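Local atomic coordinates of putative ABC transporter subunit, substrate-binding component (Rhodopseudomonas palustris, PDB entry 4EVQ), a protein that binds 4-hydroxybenzoate and, as the solute-binding component of an ABC transporter, probably delivers it and related lignin-derived benzoates for uptake. Residues 89-94 against 188-193. Numbering follows the deposited sequence.
Sequences TVHSGV and IAFPDV. With PHB (p-hydroxybenzoic acid), chain H.
With CG anti to the backbone N in both His91 (chi1 -177°) and Phe190 (chi1 178°), the two side chains reach toward each other from opposite directions. They form an offset edge-to-face pair, planes inclined at 66°, in which the CD2–NE2 edge of His91 meets Phe190 CE2 and CZ, His91 CD2 lying 3.7 Å from Phe190 CE2. The cis Phe190-Pro191 peptide bond folds the proline ring back, so that Pro191 CB lies over one face of the phenyl ring. Histidine suits its place because its two sides do different work: His91 is the N-cap of helix 92-105, ND1 accepting weak bonds from Gly93 N (3.0 Å) and Val94 N (3.4 Å), which helps fix the ring's rotation while the far edge meets Phe190. The same helix start grips the p-hydroxybenzoic acid carboxylate: Ser92 N donates to O1' (2.8 Å), and Ser92 OG, a second donor, hydrogen-bonds to O2' (2.6 Å), while Val90 CG1 packs against the ligand ring. Tyr161 stacks on His91 and also meets Phe190. The pair bridges the two lobes of this periplasmic binding protein, joining the N-terminus of helix 92-105 to the loop between strand 181-188 and helix 196-205.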
loop_
_atom_site.group_PDB
_atom_site.type_symbol
_atom_site.label_atom_id
_atom_site.label_comp_id
_atom_site.label_asym_id
_atom_site.label_seq_id
_atom_site.Cartn_x
_atom_site.Cartn_y
_atom_site.Cartn_z
ATOM N N THR A 89 -7.426 -4.513 4.140
ATOM C CA THR A 89 -7.054 -3.584 5.179
ATOM C C THR A 89 -5.606 -3.128 4.947
ATOM O O THR A 89 -5.088 -3.272 3.818
ATOM C CB THR A 89 -7.255 -4.229 6.534
ATOM O OG1 THR A 89 -6.911 -3.272 7.581
ATOM C CG2 THR A 89 -6.411 -5.476 6.716
ATOM N N VAL A 90 -4.948 -2.590 5.963
ATOM C CA VAL A 90 -3.554 -2.142 5.887
ATOM C C VAL A 90 -2.518 -3.180 6.176
ATOM O O VAL A 90 -1.612 -3.378 5.376
ATOM C CB VAL A 90 -3.353 -0.920 6.826
ATOM C CG1 VAL A 90 -1.880 -0.542 6.978
ATOM C CG2 VAL A 90 -4.146 0.289 6.295
ATOM N N HIS A 91 -2.631 -3.853 7.306
ATOM C CA HIS A 91 -1.614 -4.801 7.797
ATOM C C HIS A 91 -1.775 -6.164 7.117
ATOM O O HIS A 91 -2.870 -6.714 7.096
ATOM C CB HIS A 91 -1.800 -4.893 9.321
ATOM C CG HIS A 91 -0.806 -5.751 10.048
ATOM N ND1 HIS A 91 -0.801 -7.128 9.979
ATOM C CD2 HIS A 91 0.121 -5.426 10.978
ATOM C CE1 HIS A 91 0.115 -7.609 10.801
ATOM N NE2 HIS A 91 0.706 -6.595 11.404
ATOM N N SER A 92 -0.702 -6.665 6.538
ATOM C CA SER A 92 -0.758 -7.892 5.761
ATOM C C SER A 92 -1.213 -9.099 6.529
ATOM O O SER A 92 -1.847 -9.972 5.962
ATOM C CB SER A 92 0.605 -8.215 5.156
ATOM O OG SER A 92 0.875 -7.489 3.983
ATOM N N GLY A 93 -0.865 -9.199 7.803
ATOM C CA GLY A 93 -1.326 -10.331 8.589
ATOM C C GLY A 93 -2.844 -10.302 8.806
ATOM O O GLY A 93 -3.496 -11.347 8.702
ATOM N N VAL A 94 -3.407 -9.136 9.104
ATOM C CA VAL A 94 -4.870 -9.035 9.189
ATOM C C VAL A 94 -5.492 -9.332 7.844
ATOM O O VAL A 94 -6.476 -10.071 7.757
ATOM C CB VAL A 94 -5.290 -7.618 9.651
ATOM C CG1 VAL A 94 -6.820 -7.442 9.724
ATOM C CG2 VAL A 94 -4.656 -7.266 10.963
ATOM N N ILE A 188 13.027 -5.780 13.957
ATOM C CA ILE A 188 12.548 -5.092 15.121
ATOM C C ILE A 188 11.153 -5.677 15.381
ATOM O O ILE A 188 10.359 -5.843 14.426
ATOM C CB ILE A 188 12.398 -3.526 14.731
ATOM C CG1 ILE A 188 13.735 -2.946 14.275
ATOM C CG2 ILE A 188 11.869 -2.743 15.843
ATOM C CD1 ILE A 188 14.795 -2.850 15.370
ATOM N N ALA A 189 10.764 -5.964 16.628
ATOM C CA ALA A 189 9.409 -6.453 16.882
ATOM C C ALA A 189 8.368 -5.400 16.480
ATOM O O ALA A 189 8.575 -4.230 16.734
ATOM C CB ALA A 189 9.265 -6.708 18.385
ATOM N N PHE A 190 7.248 -5.802 15.882
ATOM C CA PHE A 190 6.221 -4.851 15.439
ATOM C C PHE A 190 5.303 -4.498 16.618
ATOM O O PHE A 190 4.832 -5.389 17.311
ATOM C CB PHE A 190 5.358 -5.498 14.348
ATOM C CG PHE A 190 4.247 -4.628 13.873
ATOM C CD1 PHE A 190 4.465 -3.634 12.972
ATOM C CD2 PHE A 190 2.957 -4.815 14.325
ATOM C CE1 PHE A 190 3.481 -2.828 12.543
ATOM C CE2 PHE A 190 1.931 -4.019 13.863
ATOM C CZ PHE A 190 2.195 -3.019 12.964
ATOM N N PRO A 191 5.019 -3.212 16.840
ATOM C CA PRO A 191 5.464 -1.988 16.179
ATOM C C PRO A 191 6.460 -1.201 17.044
ATOM O O PRO A 191 6.291 -0.004 17.239
ATOM C CB PRO A 191 4.183 -1.229 16.064
ATOM C CG PRO A 191 3.469 -1.552 17.351
ATOM C CD PRO A 191 3.841 -2.963 17.700
ATOM N N ASP A 192 7.496 -1.865 17.537
ATOM C CA ASP A 192 8.483 -1.175 18.366
ATOM C C ASP A 192 9.224 -0.118 17.558
ATOM O O ASP A 192 9.466 -0.284 16.346
ATOM C CB ASP A 192 9.427 -2.218 18.972
ATOM C CG ASP A 192 10.216 -1.692 20.153
ATOM O OD1 ASP A 192 9.665 -1.639 21.242
ATOM O OD2 ASP A 192 11.379 -1.348 20.012
ATOM N N VAL A 193 9.635 0.949 18.227
ATOM C CA VAL A 193 10.352 2.037 17.594
ATOM C C VAL A 193 11.658 2.382 18.317
ATOM O O VAL A 193 12.170 3.492 18.215
ATOM C CB VAL A 193 9.494 3.253 17.410
ATOM C CG1 VAL A 193 8.293 2.928 16.542
ATOM C CG2 VAL A 193 8.959 3.792 18.752
HETATM C "C1'" PHB H . 1.391 -4.230 5.085
HETATM O "O1'" PHB H . 1.345 -4.755 6.221
HETATM O "O2'" PHB H . 1.099 -4.882 4.006
HETATM C C1 PHB H . 1.772 -2.816 4.891
HETATM C C2 PHB H . 1.604 -1.914 5.941
HETATM C C3 PHB H . 1.976 -0.590 5.773
HETATM C C4 PHB H . 2.517 -0.186 4.596
HETATM C C5 PHB H . 2.671 -1.057 3.532
HETATM C C6 PHB H . 2.303 -2.357 3.708
HETATM O O4 PHB H . 2.888 1.095 4.415
#